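Long-range contacts in putative branched-chain amino acid ABC transporter, periplasmic branched-chain amino acid-binding protein (Pseudomonas protegens Pf-5, PDB 4RU0), which probably binds branched-chain amino acids or related small solutes in the periplasm and delivers them to an ABC transporter for uptake: residues N150-M154 and M381-L386; A141-F147 and C388-E392; V336-R342 and L365-R371; F157-A161 and E195-L200. All coordinates share one frame; numbering follows the deposited sequence.

Following the chain from the N terminus, the first partners of interactions 2, 1 and 4 come in quick succession: 141-147, 150-154 and 157-161. Interaction 4 closes first, when 195-200 returns to helix 157-172 beside the seven-stranded sheet. Interaction 3 follows in series, a short excursion through helix 355-363 bringing 365-371 back to helix 325-348. Then 381-386 closes interaction 1 around both, and 388-392 closes interaction 2 around all three; none of the loops cross. Interactions 1 and 3 share the small sheet of strands 366-367 and 384-385, while interactions 1 and 2 meet through Met154 and Glu392. From there Glu392 reaches Ser159, linking interaction 2 to interaction 4.

Interaction 1: residues N150-M154 and M381-L386; sequences NFPVM and MQNLKL
Met154 and Leu384 make the tight end of this contact. The selenomethionine chain of Met154 bends at its last torsion (chi3 -99°), which carries CE to 3.3 Å from Leu384 CD1, the two side chains crossing at about a right angle. The same methyl lies 3.7 Å from CG of Met381, also a selenomethionine, so one terminal group fills the corner between two residues. On another flank Gln382 slides past in the opposite direction, its NE2 3.6 Å from Met154 CG. That amide nitrogen has its polar partner outside the two segments, the carbonyl of Ala396.

Toward the other end the fit relaxes. Val153 CG1 sits 4.3 Å from Leu384 CD2 and also touches Leu386 CD1. The last touch is made by Leu386 CD2, which meets Phe151 CD1 at the ring edge, near the ring plane, at 4.0 Å. Between Phe151 and Val153 the backbone folds through an inverse gamma turn centred on Pro152. The solvent side belongs to Asn383 and Lys385, exposed residues of 381-386 that do not touch 150-154.

Strand 150-151 pairs with 131-132 and strand 384-385 with 366-367, so the contact joins two small sheets through their side chains, and helix 325-348 adds Val332 and Val336 around Met154. The chain leaving 150-154 runs on into helix 157-172, consistent with an interlobe crossover of a type I periplasmic binding protein. With its grip almost wholly apolar, the contact depends on shape and burial rather than on directed bonds between the segments.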
loop_
_atom_site.group_PDB
_atom_site.type_symbol
_atom_site.label_atom_id
_atom_site.label_comp_id
_atom_site.label_asym_id
_atom_site.label_seq_id
_atom_site.Cartn_x
_atom_site.Cartn_y
_atom_site.Cartn_z
ATOM N N ASN A 150 -4.459 -4.380 -14.076
ATOM C CA ASN A 150 -3.922 -4.626 -12.742
ATOM C C ASN A 150 -3.004 -3.476 -12.317
ATOM O O ASN A 150 -2.018 -3.184 -12.994
ATOM C CB ASN A 150 -3.171 -5.958 -12.707
ATOM C CG ASN A 150 -2.983 -6.488 -11.300
ATOM O OD1 ASN A 150 -2.647 -5.743 -10.378
ATOM N ND2 ASN A 150 -3.206 -7.786 -11.126
ATOM N N PHE A 151 -3.331 -2.826 -11.200
ATOM C CA PHE A 151 -2.610 -1.629 -10.765
ATOM C C PHE A 151 -2.069 -1.716 -9.333
ATOM O O PHE A 151 -2.777 -1.386 -8.378
ATOM C CB PHE A 151 -3.517 -0.394 -10.875
ATOM C CG PHE A 151 -3.858 -0.001 -12.287
ATOM C CD1 PHE A 151 -3.178 1.033 -12.916
ATOM C CD2 PHE A 151 -4.867 -0.657 -12.983
ATOM C CE1 PHE A 151 -3.494 1.406 -14.215
ATOM C CE2 PHE A 151 -5.184 -0.291 -14.283
ATOM C CZ PHE A 151 -4.500 0.743 -14.899
ATOM N N PRO A 152 -0.815 -2.098 -9.171
ATOM C CA PRO A 152 -0.211 -2.090 -7.842
ATOM C C PRO A 152 0.285 -0.681 -7.521
ATOM O O PRO A 152 1.454 -0.385 -7.590
ATOM C CB PRO A 152 0.952 -3.040 -8.006
ATOM C CG PRO A 152 1.373 -2.841 -9.393
ATOM C CD PRO A 152 0.154 -2.504 -10.190
ATOM N N VAL A 153 -0.656 0.185 -7.199
ATOM C CA VAL A 153 -0.428 1.615 -7.092
ATOM C C VAL A 153 0.408 2.122 -5.925
ATOM O O VAL A 153 0.310 1.639 -4.811
ATOM C CB VAL A 153 -1.744 2.407 -7.125
ATOM C CG1 VAL A 153 -1.485 3.802 -7.638
ATOM C CG2 VAL A 153 -2.743 1.733 -8.027
HETATM N N MSE A 154 1.189 3.145 -6.234
HETATM C CA MSE A 154 1.995 3.891 -5.292
HETATM C C MSE A 154 3.273 3.246 -4.834
HETATM O O MSE A 154 4.331 3.873 -4.950
HETATM C CB MSE A 154 1.131 4.188 -4.087
HETATM C CG MSE A 154 1.316 5.630 -3.676
HETATM SE SE MSE A 154 -0.094 6.035 -2.404
HETATM C CE MSE A 154 -1.246 6.923 -3.708
HETATM N N MSE A 381 -0.173 11.827 1.341
HETATM C CA MSE A 381 -0.007 11.044 0.125
HETATM C C MSE A 381 1.067 11.654 -0.767
HETATM O O MSE A 381 1.186 12.874 -0.860
HETATM C CB MSE A 381 -1.334 10.951 -0.630
HETATM C CG MSE A 381 -1.250 10.250 -1.979
HETATM SE SE MSE A 381 -2.905 10.456 -3.000
HETATM C CE MSE A 381 -4.134 9.942 -1.589
ATOM N N GLN A 382 1.851 10.803 -1.419
ATOM C CA GLN A 382 2.911 11.270 -2.306
ATOM C C GLN A 382 2.366 11.702 -3.665
ATOM O O GLN A 382 1.178 11.547 -3.947
ATOM C CB GLN A 382 3.961 10.173 -2.491
ATOM C CG GLN A 382 3.440 8.932 -3.192
ATOM C CD GLN A 382 4.383 7.751 -3.068
ATOM O OE1 GLN A 382 5.247 7.536 -3.920
ATOM N NE2 GLN A 382 4.218 6.975 -2.002
ATOM N N ASN A 383 3.242 12.249 -4.502
ATOM C CA ASN A 383 2.904 12.519 -5.894
ATOM C C ASN A 383 2.656 11.219 -6.653
ATOM O O ASN A 383 3.245 10.182 -6.340
ATOM C CB ASN A 383 4.015 13.318 -6.586
ATOM C CG ASN A 383 4.085 14.762 -6.112
ATOM O OD1 ASN A 383 3.561 15.110 -5.054
ATOM N ND2 ASN A 383 4.734 15.611 -6.902
ATOM N N LEU A 384 1.775 11.278 -7.644
ATOM C CA LEU A 384 1.483 10.126 -8.492
ATOM C C LEU A 384 1.504 10.520 -9.955
ATOM O O LEU A 384 0.797 11.433 -10.370
ATOM C CB LEU A 384 0.121 9.525 -8.150
ATOM C CG LEU A 384 0.011 8.650 -6.908
ATOM C CD1 LEU A 384 -1.444 8.288 -6.666
ATOM C CD2 LEU A 384 0.857 7.407 -7.090
ATOM N N LYS A 385 2.320 9.834 -10.739
ATOM C CA LYS A 385 2.300 10.016 -12.179
ATOM C C LYS A 385 2.363 8.653 -12.850
ATOM O O LYS A 385 3.428 8.051 -12.962
ATOM C CB LYS A 385 3.450 10.911 -12.642
ATOM C CG LYS A 385 3.378 11.294 -14.114
ATOM C CD LYS A 385 4.113 12.601 -14.384
ATOM C CE LYS A 385 4.360 12.806 -15.867
ATOM N NZ LYS A 385 5.304 11.787 -16.410
ATOM N N LEU A 386 1.205 8.169 -13.281
ATOM C CA LEU A 386 1.110 6.859 -13.913
ATOM C C LEU A 386 1.151 6.957 -15.427
ATOM O O LEU A 386 1.004 8.036 -16.002
ATOM C CB LEU A 386 -0.168 6.139 -13.488
ATOM C CG LEU A 386 -0.186 5.426 -12.136
ATOM C CD1 LEU A 386 -0.253 6.424 -10.983
ATOM C CD2 LEU A 386 -1.352 4.445 -12.085
#

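Interaction 2: residues A141-F147 and C388-E392; sequences ATDGTVF and CRDHE
The imidazole of His391 is sandwiched. Gly144 CA lies over one face, 3.4 Å from the ring centroid and 16° off the normal, a CH-pi contact, while the Phe151 ring stacks on the opposite face. At the rim ND1 bonds to the carbonyl of Asn150 and NE2 to the carboxylate of Glu363; with acceptors at both nitrogens, the doubly protonated form is probably favoured. Gly144, without a side chain, comes this close, its CA 3.1 Å from Cys388 O. The second ring, Phe147, has Asp143 O in plane at its edge.

His391 is also fixed by its backbone: its N donates to Thr142 O at 2.8 Å and 168°, in the carbonyl plane and on a lone pair. The same oxygen receives a CA-H contact from Asp390 CA at 3.3 Å. With CG2 of Thr142 opposite its own backbone N (its OG1 at chi1 -57°), the methyl comes alongside the carboxylate, 3.5 Å from Asp390 OD1. OG1 takes a bond from water 1, which also donates to Glu392 OE1, and itself reaches Thr139 O. Glu392 OE2 is held by Ser159 OG and Thr156 N. Two Asx turns shape the loops: Asp143 OD1 accepts from Thr145 N, and Asp390 OD1 from Glu392 N, the latter from above the carboxylate plane. Thr145 CG2 packs 4.0 Å from SG of Cys388, which is disulfide-bonded to Cys443.

Helix 418-435 lines this pair of loops, its Arg418 forming a salt bridge with Asp390 and Ile425 touching Thr142; one loop leads into strand 150-151, the other into strand 396-402 of the large sheet.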
loop_
_atom_site.group_PDB
_atom_site.type_symbol
_atom_site.label_atom_id
_atom_site.label_comp_id
_atom_site.label_asym_id
_atom_site.label_seq_id
_atom_site.Cartn_x
_atom_site.Cartn_y
_atom_site.Cartn_z
ATOM N N ALA A 141 3.087 -6.225 -12.306
ATOM C CA ALA A 141 1.951 -5.500 -12.863
ATOM C C ALA A 141 2.254 -4.004 -12.942
ATOM O O ALA A 141 1.406 -3.209 -13.357
ATOM C CB ALA A 141 0.695 -5.754 -12.050
ATOM N N THR A 142 3.462 -3.621 -12.542
ATOM C CA THR A 142 3.947 -2.271 -12.797
ATOM C C THR A 142 3.948 -2.022 -14.305
ATOM O O THR A 142 3.610 -0.929 -14.768
ATOM C CB THR A 142 5.364 -2.051 -12.232
ATOM O OG1 THR A 142 5.379 -2.333 -10.827
ATOM C CG2 THR A 142 5.811 -0.616 -12.452
ATOM N N ASP A 143 4.325 -3.049 -15.064
ATOM C CA ASP A 143 4.326 -2.983 -16.521
ATOM C C ASP A 143 2.912 -3.188 -17.056
ATOM O O ASP A 143 2.483 -4.316 -17.297
ATOM C CB ASP A 143 5.278 -4.033 -17.106
ATOM C CG ASP A 143 5.538 -3.840 -18.600
ATOM O OD1 ASP A 143 4.785 -3.098 -19.269
ATOM O OD2 ASP A 143 6.507 -4.446 -19.114
ATOM N N GLY A 144 2.193 -2.090 -17.254
ATOM C CA GLY A 144 0.826 -2.164 -17.733
ATOM C C GLY A 144 0.673 -2.608 -19.175
ATOM O O GLY A 144 -0.450 -2.748 -19.656
ATOM N N THR A 145 1.782 -2.831 -19.878
ATOM C CA THR A 145 1.692 -3.361 -21.237
ATOM C C THR A 145 1.375 -4.846 -21.172
ATOM O O THR A 145 0.869 -5.426 -22.133
ATOM C CB THR A 145 2.987 -3.151 -22.057
ATOM O OG1 THR A 145 4.052 -3.937 -21.502
ATOM C CG2 THR A 145 3.377 -1.684 -22.085
ATOM N N VAL A 146 1.681 -5.457 -20.031
ATOM C CA VAL A 146 1.403 -6.875 -19.823
ATOM C C VAL A 146 0.206 -7.031 -18.888
ATOM O O VAL A 146 -0.535 -8.010 -18.965
ATOM C CB VAL A 146 2.638 -7.608 -19.265
ATOM C CG1 VAL A 146 2.313 -9.046 -18.886
ATOM C CG2 VAL A 146 3.763 -7.576 -20.293
ATOM N N PHE A 147 -0.003 -6.033 -18.032
ATOM C CA PHE A 147 -1.111 -6.050 -17.077
ATOM C C PHE A 147 -2.044 -4.849 -17.227
ATOM O O PHE A 147 -2.063 -3.972 -16.369
ATOM C CB PHE A 147 -0.570 -6.107 -15.651
ATOM C CG PHE A 147 0.086 -7.408 -15.312
ATOM C CD1 PHE A 147 1.425 -7.615 -15.592
ATOM C CD2 PHE A 147 -0.637 -8.429 -14.713
ATOM C CE1 PHE A 147 2.030 -8.814 -15.279
ATOM C CE2 PHE A 147 -0.038 -9.626 -14.398
ATOM C CZ PHE A 147 1.297 -9.822 -14.680
ATOM N N CYS A 388 0.771 3.998 -19.144
ATOM C CA CYS A 388 0.526 2.637 -19.600
ATOM C C CYS A 388 1.719 1.748 -19.250
ATOM O O CYS A 388 1.570 0.564 -18.965
ATOM C CB CYS A 388 0.264 2.614 -21.104
ATOM S SG CYS A 388 0.448 0.981 -21.865
ATOM N N ARG A 389 2.901 2.349 -19.256
ATOM C CA ARG A 389 4.145 1.653 -18.969
ATOM C C ARG A 389 4.369 1.486 -17.460
ATOM O O ARG A 389 5.135 0.622 -17.026
ATOM C CB ARG A 389 5.310 2.424 -19.597
ATOM C CG ARG A 389 6.590 1.643 -19.777
ATOM C CD ARG A 389 7.737 2.592 -20.090
ATOM N NE ARG A 389 8.017 3.476 -18.961
ATOM C CZ ARG A 389 9.009 3.288 -18.098
ATOM N NH1 ARG A 389 9.191 4.136 -17.091
ATOM N NH2 ARG A 389 9.823 2.253 -18.247
ATOM N N ASP A 390 3.693 2.312 -16.663
ATOM C CA ASP A 390 3.942 2.364 -15.222
ATOM C C ASP A 390 2.665 2.440 -14.394
ATOM O O ASP A 390 2.121 3.517 -14.169
ATOM C CB ASP A 390 4.839 3.560 -14.891
ATOM C CG ASP A 390 5.051 3.740 -13.396
ATOM O OD1 ASP A 390 4.975 2.740 -12.650
ATOM O OD2 ASP A 390 5.295 4.886 -12.963
ATOM N N HIS A 391 2.214 1.290 -13.909
ATOM C CA HIS A 391 0.998 1.225 -13.109
ATOM C C HIS A 391 1.267 1.428 -11.612
ATOM O O HIS A 391 0.369 1.268 -10.783
ATOM C CB HIS A 391 0.291 -0.112 -13.346
ATOM C CG HIS A 391 -0.472 -0.167 -14.636
ATOM N ND1 HIS A 391 -1.336 -1.195 -14.944
ATOM C CD2 HIS A 391 -0.505 0.682 -15.689
ATOM C CE1 HIS A 391 -1.872 -0.976 -16.136
ATOM N NE2 HIS A 391 -1.377 0.158 -16.607
ATOM N N GLU A 392 2.501 1.789 -11.272
ATOM C CA GLU A 392 2.842 2.110 -9.891
ATOM C C GLU A 392 2.719 3.609 -9.672
ATOM O O GLU A 392 1.939 4.064 -8.838
ATOM C CB GLU A 392 4.257 1.638 -9.538
ATOM C CG GLU A 392 4.600 1.845 -8.071
ATOM C CD GLU A 392 6.047 1.506 -7.734
ATOM O OE1 GLU A 392 6.873 1.377 -8.663
ATOM O OE2 GLU A 392 6.355 1.373 -6.530
HETATM O O HOH W 1 7.517 -1.008 -9.143
#

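Interaction 3: residues V336-R342 and L365-R371; sequences VAVEAIR and LNIDDAR
Glu339 and Arg371 meet in a salt-bridge network that Arg342 completes, where helix 325-348 packs on strand 366-367 and the start of helix 369-375. Arg371 NH2 donates to Glu339 OE1 at 2.7 Å and 150°, approximate values because OE1 is crowded in the model; that oxygen lies near the edge of the guanidinium, with the two planes 38° apart. NE of the same arginine is 3.0 Å from OE2, so both carboxylate oxygens face it. Arg342 NH1 reaches OE1 from within the helix, but the model brings these two atoms too close, and the place of either is doubtful. Arg371 NH2 sits over one face of the Arg342 guanidinium, two cations gathered round a shared anion.

The helix backbone is satisfied by its own turns, Ala340 N bonding to Val336 O, while Glu339 O also takes the hydroxyl of Thr343. On the strand side, Leu365 and Ile367 bond to Leu386 and Leu384 through their backbones.

A bend at chi2 (-58°) lifts the carboxylate of Glu339 toward Arg371 above an apolar floor: CG rests 3.8 Å from Ile367 CD1, and CB is the same distance from Leu365 CD2. A leucine here would probably leave Arg342 and Arg371 close together without the carboxylate that offsets their charge. Below the ion pairs the contact turns wholly apolar, with Val336 CG1 lying 4.3 Å from Leu365 CD1.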
loop_
_atom_site.group_PDB
_atom_site.type_symbol
_atom_site.label_atom_id
_atom_site.label_comp_id
_atom_site.label_asym_id
_atom_site.label_seq_id
_atom_site.Cartn_x
_atom_site.Cartn_y
_atom_site.Cartn_z
ATOM N N VAL A 336 -7.279 7.826 -4.362
ATOM C CA VAL A 336 -6.657 7.386 -5.605
ATOM C C VAL A 336 -7.721 7.071 -6.650
ATOM O O VAL A 336 -7.633 7.511 -7.795
ATOM C CB VAL A 336 -5.765 6.154 -5.376
ATOM C CG1 VAL A 336 -5.375 5.509 -6.697
ATOM C CG2 VAL A 336 -4.532 6.548 -4.597
ATOM N N ALA A 337 -8.732 6.322 -6.236
ATOM C CA ALA A 337 -9.833 5.980 -7.116
ATOM C C ALA A 337 -10.597 7.233 -7.535
ATOM O O ALA A 337 -10.912 7.409 -8.713
ATOM C CB ALA A 337 -10.758 4.988 -6.435
ATOM N N VAL A 338 -10.876 8.104 -6.568
ATOM C CA VAL A 338 -11.593 9.355 -6.820
ATOM C C VAL A 338 -10.874 10.234 -7.844
ATOM O O VAL A 338 -11.501 10.759 -8.764
ATOM C CB VAL A 338 -11.800 10.153 -5.514
ATOM C CG1 VAL A 338 -12.232 11.578 -5.814
ATOM C CG2 VAL A 338 -12.823 9.464 -4.629
ATOM N N GLU A 339 -9.561 10.380 -7.696
ATOM C CA GLU A 339 -8.777 11.163 -8.647
ATOM C C GLU A 339 -8.713 10.495 -10.018
ATOM O O GLU A 339 -8.685 11.172 -11.047
ATOM C CB GLU A 339 -7.363 11.397 -8.113
ATOM C CG GLU A 339 -7.309 12.343 -6.928
ATOM C CD GLU A 339 -7.900 13.710 -7.240
ATOM O OE1 GLU A 339 -8.799 14.147 -6.490
ATOM O OE2 GLU A 339 -7.467 14.345 -8.229
ATOM N N ALA A 340 -8.680 9.164 -10.025
ATOM C CA ALA A 340 -8.682 8.408 -11.270
ATOM C C ALA A 340 -9.974 8.667 -12.032
ATOM O O ALA A 340 -9.960 8.917 -13.238
ATOM C CB ALA A 340 -8.512 6.920 -10.997
ATOM N N ILE A 341 -11.086 8.602 -11.310
ATOM C CA ILE A 341 -12.394 8.891 -11.874
ATOM C C ILE A 341 -12.442 10.324 -12.391
ATOM O O ILE A 341 -12.825 10.569 -13.537
ATOM C CB ILE A 341 -13.510 8.675 -10.836
ATOM C CG1 ILE A 341 -13.637 7.187 -10.506
ATOM C CG2 ILE A 341 -14.831 9.233 -11.350
ATOM C CD1 ILE A 341 -14.482 6.903 -9.291
ATOM N N ARG A 342 -12.031 11.259 -11.537
ATOM C CA ARG A 342 -11.976 12.673 -11.886
ATOM C C ARG A 342 -11.141 12.901 -13.140
ATOM O O ARG A 342 -11.539 13.645 -14.032
ATOM C CB ARG A 342 -11.413 13.484 -10.717
ATOM C CG ARG A 342 -11.168 14.954 -11.025
ATOM C CD ARG A 342 -10.806 15.742 -9.770
ATOM N NE ARG A 342 -11.921 15.823 -8.830
ATOM C CZ ARG A 342 -11.948 15.223 -7.644
ATOM N NH1 ARG A 342 -10.918 14.496 -7.247
ATOM N NH2 ARG A 342 -13.002 15.352 -6.854
ATOM N N LEU A 365 -3.204 9.390 -14.437
ATOM C CA LEU A 365 -3.105 10.059 -13.151
ATOM C C LEU A 365 -1.874 10.949 -13.107
ATOM O O LEU A 365 -0.775 10.525 -13.459
ATOM C CB LEU A 365 -3.050 9.048 -12.010
ATOM C CG LEU A 365 -4.363 8.748 -11.295
ATOM C CD1 LEU A 365 -4.114 7.818 -10.116
ATOM C CD2 LEU A 365 -5.017 10.035 -10.836
ATOM N N ASN A 366 -2.073 12.192 -12.691
ATOM C CA ASN A 366 -0.972 13.127 -12.514
ATOM C C ASN A 366 -1.249 14.011 -11.311
ATOM O O ASN A 366 -1.762 15.122 -11.439
ATOM C CB ASN A 366 -0.757 13.972 -13.770
ATOM C CG ASN A 366 0.569 14.717 -13.755
ATOM O OD1 ASN A 366 1.026 15.181 -12.708
ATOM N ND2 ASN A 366 1.193 14.835 -14.922
ATOM N N ILE A 367 -0.913 13.491 -10.138
ATOM C CA ILE A 367 -1.109 14.201 -8.884
ATOM C C ILE A 367 0.110 15.048 -8.539
ATOM O O ILE A 367 1.179 14.512 -8.246
ATOM C CB ILE A 367 -1.384 13.224 -7.735
ATOM C CG1 ILE A 367 -2.534 12.276 -8.096
ATOM C CG2 ILE A 367 -1.680 13.980 -6.460
ATOM C CD1 ILE A 367 -3.848 12.971 -8.298
ATOM N N ASP A 368 -0.065 16.367 -8.582
ATOM C CA ASP A 368 0.985 17.330 -8.235
ATOM C C ASP A 368 0.979 17.670 -6.754
ATOM O O ASP A 368 0.075 17.278 -6.020
ATOM C CB ASP A 368 0.816 18.632 -9.031
ATOM C CG ASP A 368 1.264 18.504 -10.467
ATOM O OD1 ASP A 368 2.181 17.699 -10.733
ATOM O OD2 ASP A 368 0.704 19.213 -11.326
ATOM N N ASP A 369 1.981 18.425 -6.322
ATOM C CA ASP A 369 1.961 19.001 -4.984
ATOM C C ASP A 369 0.861 20.055 -4.888
ATOM O O ASP A 369 0.211 20.197 -3.849
ATOM C CB ASP A 369 3.314 19.611 -4.632
ATOM C CG ASP A 369 4.309 18.578 -4.162
ATOM O OD1 ASP A 369 3.885 17.602 -3.510
ATOM O OD2 ASP A 369 5.513 18.746 -4.446
ATOM N N ALA A 370 0.659 20.789 -5.979
ATOM C CA ALA A 370 -0.423 21.760 -6.057
ATOM C C ALA A 370 -1.761 21.062 -5.863
ATOM O O ALA A 370 -2.618 21.521 -5.103
ATOM C CB ALA A 370 -0.392 22.490 -7.390
ATOM N N ARG A 371 -1.921 19.938 -6.554
ATOM C CA ARG A 371 -3.143 19.155 -6.487
ATOM C C ARG A 371 -3.339 18.557 -5.092
ATOM O O ARG A 371 -4.452 18.533 -4.569
ATOM C CB ARG A 371 -3.110 18.061 -7.553
ATOM C CG ARG A 371 -4.301 17.133 -7.547
ATOM C CD ARG A 371 -5.593 17.892 -7.754
ATOM N NE ARG A 371 -6.732 17.132 -7.254
ATOM C CZ ARG A 371 -7.987 17.558 -7.292
ATOM N NH1 ARG A 371 -8.272 18.742 -7.814
ATOM N NH2 ARG A 371 -8.956 16.796 -6.807
#

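Interaction 4: residues F157-A161 and E195-L200; sequences FYSEA and ETLGPL
Tyr158 and Pro199 form a CH-pi pair between the first turns of helices 157-172 and 197-207, which flank the large mixed sheet in one lobe of this periplasmic binding protein fold. Pro199 CD lies over one face of the tyrosine ring, toward its rim, 4.0 Å from the centroid and 17° off the normal. Tyr158 CE1 presses close to Glu195 O at 3.0 Å, and the Glu195 carboxylate lies almost parallel to the ring, 11° between planes, with OE1 3.5 Å from CE1. One helical turn on, Ala161 CB touches Pro199 CB at 3.9 Å and, from another direction, Leu200 CD2. Thr196 points its methyl at the helix backbone: CG2, beside its own N because OG1 takes the position between N and the carbonyl carbon (chi1 46°), is 3.5 Å from Phe157 O.

The second shell fixes these groups. Lys428 of helix 418-435 bonds to Tyr158 OH, and Thr139 OG1 holds Glu195 OE1. A leucine in place of Tyr158 would probably leave Lys428 without its hydroxyl partner and Pro199 without a flat face to rest on. Phe157, whose CB packs on Glu195 CB, makes a cation-pi contact with Arg241 and meets Tyr192 of the ligand pocket edge to face, so the contact borders that pocket. At the seam, water 2 donates to Glu195 O at 2.7 Å and accepts from Gly198 N at 2.9 Å.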
loop_
_atom_site.group_PDB
_atom_site.type_symbol
_atom_site.label_atom_id
_atom_site.label_comp_id
_atom_site.label_asym_id
_atom_site.label_seq_id
_atom_site.Cartn_x
_atom_site.Cartn_y
_atom_site.Cartn_z
ATOM N N PHE A 157 6.744 -3.634 -3.624
ATOM C CA PHE A 157 7.819 -4.128 -2.773
ATOM C C PHE A 157 9.198 -3.945 -3.404
ATOM O O PHE A 157 10.197 -3.813 -2.692
ATOM C CB PHE A 157 7.578 -5.596 -2.433
ATOM C CG PHE A 157 6.338 -5.826 -1.620
ATOM C CD1 PHE A 157 6.093 -5.077 -0.476
ATOM C CD2 PHE A 157 5.398 -6.773 -2.011
ATOM C CE1 PHE A 157 4.941 -5.281 0.277
ATOM C CE2 PHE A 157 4.241 -6.980 -1.268
ATOM C CZ PHE A 157 4.015 -6.233 -0.120
ATOM N N TYR A 158 9.265 -3.917 -4.733
ATOM C CA TYR A 158 10.540 -3.646 -5.395
ATOM C C TYR A 158 10.988 -2.221 -5.096
ATOM O O TYR A 158 12.123 -1.996 -4.680
ATOM C CB TYR A 158 10.448 -3.866 -6.908
ATOM C CG TYR A 158 10.631 -5.305 -7.332
ATOM C CD1 TYR A 158 10.289 -6.351 -6.485
ATOM C CD2 TYR A 158 11.148 -5.622 -8.584
ATOM C CE1 TYR A 158 10.449 -7.671 -6.875
ATOM C CE2 TYR A 158 11.314 -6.940 -8.982
ATOM C CZ TYR A 158 10.965 -7.961 -8.120
ATOM O OH TYR A 158 11.123 -9.278 -8.497
ATOM N N SER A 159 10.092 -1.258 -5.303
ATOM C CA SER A 159 10.395 0.133 -4.983
ATOM C C SER A 159 10.673 0.321 -3.496
ATOM O O SER A 159 11.514 1.125 -3.120
ATOM C CB SER A 159 9.245 1.048 -5.407
ATOM O OG SER A 159 9.065 1.028 -6.806
ATOM N N GLU A 160 9.950 -0.420 -2.659
ATOM C CA GLU A 160 10.115 -0.309 -1.216
ATOM C C GLU A 160 11.546 -0.653 -0.824
ATOM O O GLU A 160 12.147 0.025 0.009
ATOM C CB GLU A 160 9.142 -1.213 -0.469
ATOM C CG GLU A 160 9.113 -0.938 1.030
ATOM C CD GLU A 160 8.381 -2.013 1.811
ATOM O OE1 GLU A 160 8.323 -3.171 1.335
ATOM O OE2 GLU A 160 7.867 -1.702 2.905
ATOM N N ALA A 161 12.086 -1.699 -1.442
ATOM C CA ALA A 161 13.469 -2.090 -1.215
ATOM C C ALA A 161 14.393 -0.924 -1.519
ATOM O O ALA A 161 15.264 -0.591 -0.715
ATOM C CB ALA A 161 13.833 -3.298 -2.066
ATOM N N GLU A 195 9.598 -11.356 -2.005
ATOM C CA GLU A 195 9.510 -10.391 -3.104
ATOM C C GLU A 195 10.729 -9.491 -3.194
ATOM O O GLU A 195 11.116 -9.092 -4.286
ATOM C CB GLU A 195 8.255 -9.508 -2.981
ATOM C CG GLU A 195 7.042 -10.005 -3.753
ATOM C CD GLU A 195 7.345 -10.320 -5.215
ATOM O OE1 GLU A 195 7.500 -9.381 -6.025
ATOM O OE2 GLU A 195 7.423 -11.519 -5.554
ATOM N N THR A 196 11.335 -9.178 -2.050
ATOM C CA THR A 196 12.443 -8.228 -2.030
ATOM C C THR A 196 13.797 -8.887 -2.279
ATOM O O THR A 196 14.822 -8.209 -2.255
ATOM C CB THR A 196 12.506 -7.455 -0.693
ATOM O OG1 THR A 196 12.363 -8.365 0.404
ATOM C CG2 THR A 196 11.417 -6.402 -0.630
ATOM N N LEU A 197 13.806 -10.196 -2.522
ATOM C CA LEU A 197 15.060 -10.910 -2.791
ATOM C C LEU A 197 15.776 -10.365 -4.023
ATOM O O LEU A 197 16.960 -10.033 -3.965
ATOM C CB LEU A 197 14.803 -12.408 -2.965
ATOM C CG LEU A 197 14.505 -13.158 -1.668
ATOM C CD1 LEU A 197 14.037 -14.572 -1.964
ATOM C CD2 LEU A 197 15.725 -13.171 -0.749
ATOM N N GLY A 198 15.055 -10.277 -5.135
ATOM C CA GLY A 198 15.602 -9.716 -6.357
ATOM C C GLY A 198 16.205 -8.327 -6.216
ATOM O O GLY A 198 17.410 -8.145 -6.435
ATOM N N PRO A 199 15.379 -7.337 -5.843
ATOM C CA PRO A 199 15.878 -5.955 -5.797
ATOM C C PRO A 199 17.004 -5.747 -4.782
ATOM O O PRO A 199 17.935 -4.987 -5.060
ATOM C CB PRO A 199 14.632 -5.141 -5.416
ATOM C CG PRO A 199 13.695 -6.113 -4.810
ATOM C CD PRO A 199 13.952 -7.426 -5.488
ATOM N N LEU A 200 16.939 -6.413 -3.636
ATOM C CA LEU A 200 17.987 -6.248 -2.627
ATOM C C LEU A 200 19.315 -6.805 -3.118
ATOM O O LEU A 200 20.370 -6.263 -2.803
ATOM C CB LEU A 200 17.584 -6.906 -1.305
ATOM C CG LEU A 200 16.589 -6.033 -0.525
ATOM C CD1 LEU A 200 16.113 -6.708 0.750
ATOM C CD2 LEU A 200 17.198 -4.675 -0.219
HETATM O O HOH W 2 12.317 -10.923 -5.825
#